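Side-chain contacts in quinone oxidoreductase (Coxiella burnetii, PDB 3TQH), which binds NADPH and probably uses it to reduce quinones, as a member of the medium-chain dehydrogenase/reductase family: residues K19-V24 with K51-S56; N146-K151 with T238-S243. All blocks are in the same frame, centred on the assembly; numbering follows the deposited sequence.

Contact 1: residues K19-V24 with K51-S56; sequences KVLKLV and KTRNGS. With NDP (NADPH dihydro-nicotinamide-adenine-dinucleotide phosphate), chain B; SO4 (sulfate ion), chain C.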
loop_
_atom_site.group_PDB
_atom_site.type_symbol
_atom_site.label_atom_id
_atom_site.label_comp_id
_atom_site.label_asym_id
_atom_site.label_seq_id
_atom_site.Cartn_x
_atom_site.Cartn_y
_atom_site.Cartn_z
ATOM N N LYS A 19 5.161 -20.336 -5.438
ATOM C CA LYS A 19 4.642 -21.455 -6.237
ATOM C C LYS A 19 3.280 -21.993 -5.772
ATOM O O LYS A 19 2.616 -22.708 -6.535
ATOM C CB LYS A 19 5.642 -22.628 -6.255
ATOM C CG LYS A 19 6.741 -22.548 -7.322
ATOM C CD LYS A 19 7.342 -23.932 -7.594
ATOM C CE LYS A 19 8.671 -23.846 -8.348
ATOM N NZ LYS A 19 9.132 -25.189 -8.844
ATOM N N VAL A 20 2.880 -21.683 -4.534
ATOM C CA VAL A 20 1.591 -22.155 -3.989
ATOM C C VAL A 20 0.382 -21.407 -4.555
ATOM O O VAL A 20 -0.755 -21.826 -4.351
ATOM C CB VAL A 20 1.528 -22.085 -2.433
ATOM C CG1 VAL A 20 2.666 -22.877 -1.813
ATOM C CG2 VAL A 20 1.537 -20.648 -1.949
ATOM N N LEU A 21 0.624 -20.298 -5.249
ATOM C CA LEU A 21 -0.443 -19.564 -5.918
ATOM C C LEU A 21 -0.910 -20.322 -7.154
ATOM O O LEU A 21 -0.089 -20.785 -7.941
ATOM C CB LEU A 21 0.044 -18.180 -6.328
ATOM C CG LEU A 21 0.398 -17.201 -5.210
ATOM C CD1 LEU A 21 0.704 -15.844 -5.813
ATOM C CD2 LEU A 21 -0.713 -17.078 -4.209
ATOM N N LYS A 22 -2.225 -20.443 -7.318
ATOM C CA LYS A 22 -2.805 -21.153 -8.459
ATOM C C LYS A 22 -3.943 -20.347 -9.079
ATOM O O LYS A 22 -4.739 -19.734 -8.362
ATOM C CB LYS A 22 -3.355 -22.515 -8.028
ATOM C CG LYS A 22 -2.492 -23.275 -7.028
ATOM C CD LYS A 22 -3.042 -24.677 -6.763
ATOM C CE LYS A 22 -4.250 -24.648 -5.835
ATOM N NZ LYS A 22 -5.080 -25.875 -5.974
ATOM N N LEU A 23 -4.013 -20.356 -10.409
ATOM C CA LEU A 23 -5.161 -19.807 -11.121
ATOM C C LEU A 23 -6.225 -20.893 -11.105
ATOM O O LEU A 23 -6.020 -21.974 -11.643
ATOM C CB LEU A 23 -4.792 -19.417 -12.557
ATOM C CG LEU A 23 -5.824 -18.600 -13.346
ATOM C CD1 LEU A 23 -5.992 -17.219 -12.740
ATOM C CD2 LEU A 23 -5.421 -18.488 -14.804
ATOM N N VAL A 24 -7.356 -20.593 -10.473
ATOM C CA VAL A 24 -8.369 -21.593 -10.142
ATOM C C VAL A 24 -9.758 -21.122 -10.567
ATOM O O VAL A 24 -10.059 -19.927 -10.531
ATOM C CB VAL A 24 -8.345 -21.880 -8.609
ATOM C CG1 VAL A 24 -9.701 -22.323 -8.090
ATOM C CG2 VAL A 24 -7.286 -22.913 -8.279
ATOM N N LYS A 51 3.194 -11.736 2.658
ATOM C CA LYS A 51 3.303 -12.044 4.086
ATOM C C LYS A 51 2.138 -12.917 4.552
ATOM O O LYS A 51 2.279 -13.716 5.483
ATOM C CB LYS A 51 3.331 -10.756 4.914
ATOM C CG LYS A 51 4.522 -9.843 4.633
ATOM C CD LYS A 51 4.304 -8.469 5.244
ATOM C CE LYS A 51 5.531 -7.579 5.092
ATOM N NZ LYS A 51 5.423 -6.341 5.919
ATOM N N THR A 52 0.980 -12.747 3.918
ATOM C CA THR A 52 -0.179 -13.583 4.216
ATOM C C THR A 52 0.076 -14.960 3.619
ATOM O O THR A 52 -0.027 -15.975 4.307
ATOM C CB THR A 52 -1.477 -12.969 3.645
ATOM O OG1 THR A 52 -1.654 -11.648 4.170
ATOM C CG2 THR A 52 -2.700 -13.821 3.996
ATOM N N ARG A 53 0.460 -14.969 2.345
ATOM C CA ARG A 53 0.722 -16.198 1.597
ATOM C C ARG A 53 1.833 -17.053 2.208
ATOM O O ARG A 53 1.724 -18.273 2.210
ATOM C CB ARG A 53 1.047 -15.861 0.134
ATOM C CG ARG A 53 1.155 -17.068 -0.793
ATOM C CD ARG A 53 2.597 -17.488 -0.993
ATOM N NE ARG A 53 3.326 -16.403 -1.617
ATOM C CZ ARG A 53 4.574 -16.040 -1.343
ATOM N NH1 ARG A 53 5.310 -16.678 -0.446
ATOM N NH2 ARG A 53 5.080 -15.004 -1.990
ATOM N N ASN A 54 2.898 -16.438 2.715
ATOM C CA ASN A 54 3.962 -17.221 3.358
ATOM C C ASN A 54 3.667 -17.567 4.823
ATOM O O ASN A 54 4.393 -18.354 5.435
ATOM C CB ASN A 54 5.369 -16.599 3.172
ATOM C CG ASN A 54 5.568 -15.282 3.924
ATOM O OD1 ASN A 54 5.038 -15.069 5.019
ATOM N ND2 ASN A 54 6.375 -14.399 3.336
ATOM N N GLY A 55 2.588 -16.998 5.366
ATOM C CA GLY A 55 2.087 -17.382 6.681
ATOM C C GLY A 55 2.659 -16.588 7.842
ATOM O O GLY A 55 2.362 -16.888 8.997
ATOM N N SER A 56 3.462 -15.570 7.544
ATOM C CA SER A 56 4.140 -14.800 8.583
ATOM C C SER A 56 3.242 -13.729 9.194
ATOM O O SER A 56 3.401 -13.381 10.366
ATOM C CB SER A 56 5.418 -14.154 8.035
ATOM O OG SER A 56 5.132 -13.222 7.003
HETATM P PA NDP B . 7.524 -2.140 -1.249
HETATM O O1A NDP B . 7.779 -3.571 -1.501
HETATM O O2A NDP B . 6.823 -1.507 -2.382
HETATM O O5B NDP B . 8.910 -1.365 -0.999
HETATM C C5B NDP B . 10.034 -1.696 -1.791
HETATM C C4B NDP B . 11.128 -0.658 -1.595
HETATM O O4B NDP B . 11.786 -0.897 -0.369
HETATM C C3B NDP B . 12.209 -0.679 -2.668
HETATM O O3B NDP B . 12.074 0.453 -3.500
HETATM C C2B NDP B . 13.531 -0.675 -1.907
HETATM O O2B NDP B . 14.417 0.330 -2.349
HETATM C C1B NDP B . 13.102 -0.408 -0.474
HETATM N N9A NDP B . 13.937 -1.056 0.549
HETATM C C8A NDP B . 14.100 -2.405 0.750
HETATM N N7A NDP B . 14.922 -2.585 1.804
HETATM C C5A NDP B . 15.284 -1.376 2.279
HETATM C C6A NDP B . 16.109 -1.004 3.331
HETATM N N6A NDP B . 16.695 -1.936 4.065
HETATM N N1A NDP B . 16.314 0.331 3.597
HETATM C C2A NDP B . 15.689 1.290 2.814
HETATM N N3A NDP B . 14.861 0.921 1.768
HETATM C C4A NDP B . 14.667 -0.400 1.504
HETATM O O3 NDP B . 6.713 -1.943 0.128
HETATM P PN NDP B . 5.528 -0.884 0.414
HETATM O O1N NDP B . 4.302 -1.334 -0.279
HETATM O O2N NDP B . 5.975 0.505 0.235
HETATM O O5D NDP B . 5.321 -1.146 1.986
HETATM C C5D NDP B . 6.391 -1.041 2.906
HETATM C C4D NDP B . 6.015 -1.730 4.214
HETATM O O4D NDP B . 4.883 -1.105 4.788
HETATM C C3D NDP B . 5.664 -3.194 3.992
HETATM O O3D NDP B . 6.288 -3.981 4.980
HETATM C C2D NDP B . 4.154 -3.237 4.105
HETATM O O2D NDP B . 3.677 -4.486 4.569
HETATM C C1D NDP B . 3.880 -2.072 5.061
HETATM N N1N NDP B . 2.537 -1.458 4.940
HETATM C C2N NDP B . 1.806 -1.293 6.091
HETATM C C3N NDP B . 0.511 -0.780 6.080
HETATM C C7N NDP B . -0.273 -0.604 7.347
HETATM O O7N NDP B . -1.586 -0.092 7.264
HETATM N N7N NDP B . 0.272 -0.939 8.515
HETATM C C4N NDP B . -0.091 -0.405 4.756
HETATM C C5N NDP B . 0.759 -0.599 3.541
HETATM C C6N NDP B . 2.042 -1.117 3.701
HETATM P P2B NDP B . 15.754 -0.037 -3.168
HETATM O O1X NDP B . 16.318 1.237 -3.744
HETATM O O2X NDP B . 15.427 -0.982 -4.299
HETATM O O3X NDP B . 16.792 -0.669 -2.281
HETATM S S SO4 C . 1.604 -5.103 7.310
HETATM O O1 SO4 C . 0.950 -4.453 6.174
HETATM O O2 SO4 C . 2.465 -4.160 8.019
HETATM O O3 SO4 C . 0.592 -5.625 8.220
HETATM O O4 SO4 C . 2.407 -6.221 6.835
#

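Contact 2: residues N146-K151 with T238-S243; sequences NQAEVK and TGCIVS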
loop_
_atom_site.group_PDB
_atom_site.type_symbol
_atom_site.label_atom_id
_atom_site.label_comp_id
_atom_site.label_asym_id
_atom_site.label_seq_id
_atom_site.Cartn_x
_atom_site.Cartn_y
_atom_site.Cartn_z
ATOM N N ASN A 146 0.217 12.413 8.005
ATOM C CA ASN A 146 -0.724 13.055 8.942
ATOM C C ASN A 146 -0.468 12.663 10.399
ATOM O O ASN A 146 -0.522 13.504 11.285
ATOM C CB ASN A 146 -2.181 12.716 8.605
ATOM C CG ASN A 146 -2.701 13.433 7.358
ATOM O OD1 ASN A 146 -2.039 14.300 6.779
ATOM N ND2 ASN A 146 -3.907 13.061 6.944
ATOM N N GLN A 147 -0.210 11.386 10.652
ATOM C CA GLN A 147 0.146 10.941 12.006
ATOM C C GLN A 147 1.398 11.681 12.524
ATOM O O GLN A 147 1.474 12.041 13.703
ATOM C CB GLN A 147 0.359 9.423 12.032
ATOM C CG GLN A 147 0.717 8.851 13.398
ATOM C CD GLN A 147 -0.420 8.954 14.403
ATOM O OE1 GLN A 147 -0.453 9.864 15.241
ATOM N NE2 GLN A 147 -1.362 8.020 14.320
ATOM N N ALA A 148 2.359 11.919 11.630
ATOM C CA ALA A 148 3.572 12.684 11.952
ATOM C C ALA A 148 3.353 14.202 12.029
ATOM O O ALA A 148 4.280 14.933 12.381
ATOM C CB ALA A 148 4.668 12.379 10.942
ATOM N N GLU A 149 2.152 14.673 11.694
ATOM C CA GLU A 149 1.829 16.101 11.724
ATOM C C GLU A 149 2.891 16.947 11.011
ATOM O O GLU A 149 3.371 17.955 11.527
ATOM C CB GLU A 149 1.632 16.578 13.165
ATOM C CG GLU A 149 0.490 15.884 13.901
ATOM C CD GLU A 149 0.134 16.580 15.205
ATOM O OE1 GLU A 149 0.943 17.409 15.688
ATOM O OE2 GLU A 149 -0.962 16.309 15.746
ATOM N N VAL A 150 3.242 16.518 9.810
ATOM C CA VAL A 150 4.203 17.220 8.977
ATOM C C VAL A 150 3.687 18.601 8.534
ATOM O O VAL A 150 2.582 18.718 8.005
ATOM C CB VAL A 150 4.544 16.343 7.753
ATOM C CG1 VAL A 150 5.058 17.184 6.604
ATOM C CG2 VAL A 150 5.545 15.271 8.152
ATOM N N LYS A 151 4.492 19.638 8.775
ATOM C CA LYS A 151 4.193 21.013 8.341
ATOM C C LYS A 151 5.321 21.524 7.448
ATOM O O LYS A 151 6.386 20.915 7.394
ATOM C CB LYS A 151 4.079 21.949 9.552
ATOM C CG LYS A 151 2.880 21.717 10.460
ATOM C CD LYS A 151 2.963 22.639 11.683
ATOM C CE LYS A 151 1.653 22.688 12.488
ATOM N NZ LYS A 151 1.565 23.898 13.391
ATOM N N THR A 238 11.473 16.861 19.891
ATOM C CA THR A 238 10.041 16.917 19.579
ATOM C C THR A 238 9.611 16.033 18.404
ATOM O O THR A 238 8.444 16.019 18.044
ATOM C CB THR A 238 9.613 18.357 19.228
ATOM O OG1 THR A 238 10.473 18.877 18.202
ATOM C CG2 THR A 238 9.687 19.235 20.444
ATOM N N GLY A 239 10.548 15.312 17.801
ATOM C CA GLY A 239 10.245 14.513 16.623
ATOM C C GLY A 239 9.525 13.222 16.957
ATOM O O GLY A 239 9.517 12.779 18.107
ATOM N N CYS A 240 8.917 12.621 15.941
ATOM C CA CYS A 240 8.229 11.348 16.102
ATOM C C CYS A 240 8.541 10.400 14.953
ATOM O O CYS A 240 8.828 10.829 13.838
ATOM C CB CYS A 240 6.721 11.561 16.190
ATOM S SG CYS A 240 6.004 12.182 14.662
ATOM N N ILE A 241 8.487 9.107 15.249
ATOM C CA ILE A 241 8.639 8.072 14.237
ATOM C C ILE A 241 7.296 7.360 14.042
ATOM O O ILE A 241 6.623 6.991 15.008
ATOM C CB ILE A 241 9.775 7.071 14.600
ATOM C CG1 ILE A 241 9.924 5.990 13.525
ATOM C CG2 ILE A 241 9.552 6.433 15.980
ATOM C CD1 ILE A 241 11.070 5.032 13.795
ATOM N N VAL A 242 6.903 7.220 12.778
ATOM C CA VAL A 242 5.748 6.426 12.388
ATOM C C VAL A 242 6.272 5.165 11.721
ATOM O O VAL A 242 6.704 5.195 10.564
ATOM C CB VAL A 242 4.835 7.189 11.418
ATOM C CG1 VAL A 242 3.635 6.341 11.048
ATOM C CG2 VAL A 242 4.389 8.508 12.045
ATOM N N SER A 243 6.250 4.062 12.463
ATOM C CA SER A 243 6.741 2.790 11.955
ATOM C C SER A 243 5.576 2.000 11.379
ATOM O O SER A 243 4.707 1.547 12.118
ATOM C CB SER A 243 7.456 2.005 13.059
ATOM O OG SER A 243 8.315 1.027 12.493
#

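Contact 1: residues K19-V24 with K51-S56
An apolar contact, made on the methylene part of an arginine, joins the 3-10 turn leading into strand 21-27 to the last part of helix 47-53 in the GroES-like part of the chain. Val20 and Leu21 meet Arg53, whose side chain supplies every atom that touches the other segment. The CG2 methyl of Val20 lies 3.5 Å from CD of Arg53. Leu21 reaches the same chain by one branch, its CD2 methyl 3.9 Å from CG of Arg53, the two side chains crossing at about a right angle. Arg53 sends its CG anti to the backbone N (chi1 -172°) and then bends at its second and third torsions, which lays CG and CD against the two methyls and carries the guanidinium group away from them. That charged end is buried but well supplied: NH2 forms a salt bridge with Glu308 and a hydrogen bond with His304, while NH1 bonds to the carbonyl of Gly16. With NE bonded as well, all three guanidinium nitrogens are engaged, which fixes the direction of the group. Leu21 also packs on His304.

Asn54 closes an Asx turn as the chain leaves the helix: its OD1 accepts from Ser56 N at 3.0 Å and from Ser56 OG at 2.7 Å, both in its carbonyl plane, and Gly55 takes the positive phi. At the other end of this segment the extended Lys51 places NZ 2.7 Å from O3D and 2.9 Å from O2D of NADPH, with a longer bond to a sulfate ion. One short helix thus meets the turn and strand through Arg53 and, through Lys51, grips the nicotinamide-side ribose of the cofactor site.

Contact 2: residues N146-K151 with T238-S243
Ala148 lays its small side chain over Cys240 and Val242, which project from the same face of strand 239-243. Its CB is 4.0 Å from SG of Cys240 and likewise 4.0 Å from CG2 of Val242, so that the methyl touches both residues while Ile241, between them in sequence, points to the other face. The closest approach is by the sulfur: Cys240 SG comes within 3.7 Å of Ala148 CA and therefore meets backbone as well as methyl. A first torsion of 66° sets SG between the backbone N and the carbonyl carbon of its own residue, reaching up from the strand toward the chain that crosses it.

Gln147 extends the overlap at the end of helix 135-147. Its CG stands 3.9 Å from Val242 CG2, and the two side chains run obliquely across each other. The glutamine starts with CG anti to its main-chain nitrogen (chi1 -179°) and bends at the next torsion, so the contact uses CB and CG; the Gln147 side chain also packs on Phe264 of the adjacent strand 262-264. Val242 meets the segment through one methyl alone, CG2, which is 4.0 Å from the amide N of Ala148 as well.

A Schellman motif follows, with Glu149 at positive phi and its N bonded to Asn146 O at 2.9 Å, turning the chain away just after Ala148 has been set down on the sheet. Ala148 also packs on Ala218 and Ile220 of strand 216-221, bridging two adjacent parallel strands of the Rossmann-type domain. No hydrogen bond or salt bridge crosses here: the segments meet through methyls, methylenes, a sulfur and the backbone of Ala148, consistent with an association that rests on burial and close fit more than on directed polar bonds.

Overall arrangement
From the N terminus, the chain passes first through 19-24 and closes contact 1 at 51-56, a short loop of 26 intervening residues that are rich in strand. Contact 2 opens only later, at 146-151, and closes at 238-243 after 86 residues that include much of the parallel sheet and its helices. The two are therefore in series, neither nesting nor crossing. The centres of contact 1 and contact 2 are about 34 Å apart, on opposite sides of the chain's centre. Contact 1 joins a strand to a helix in the GroES-like part, whereas contact 2 sets a helix end on the Rossmann-type sheet; NADPH lies between these two parts.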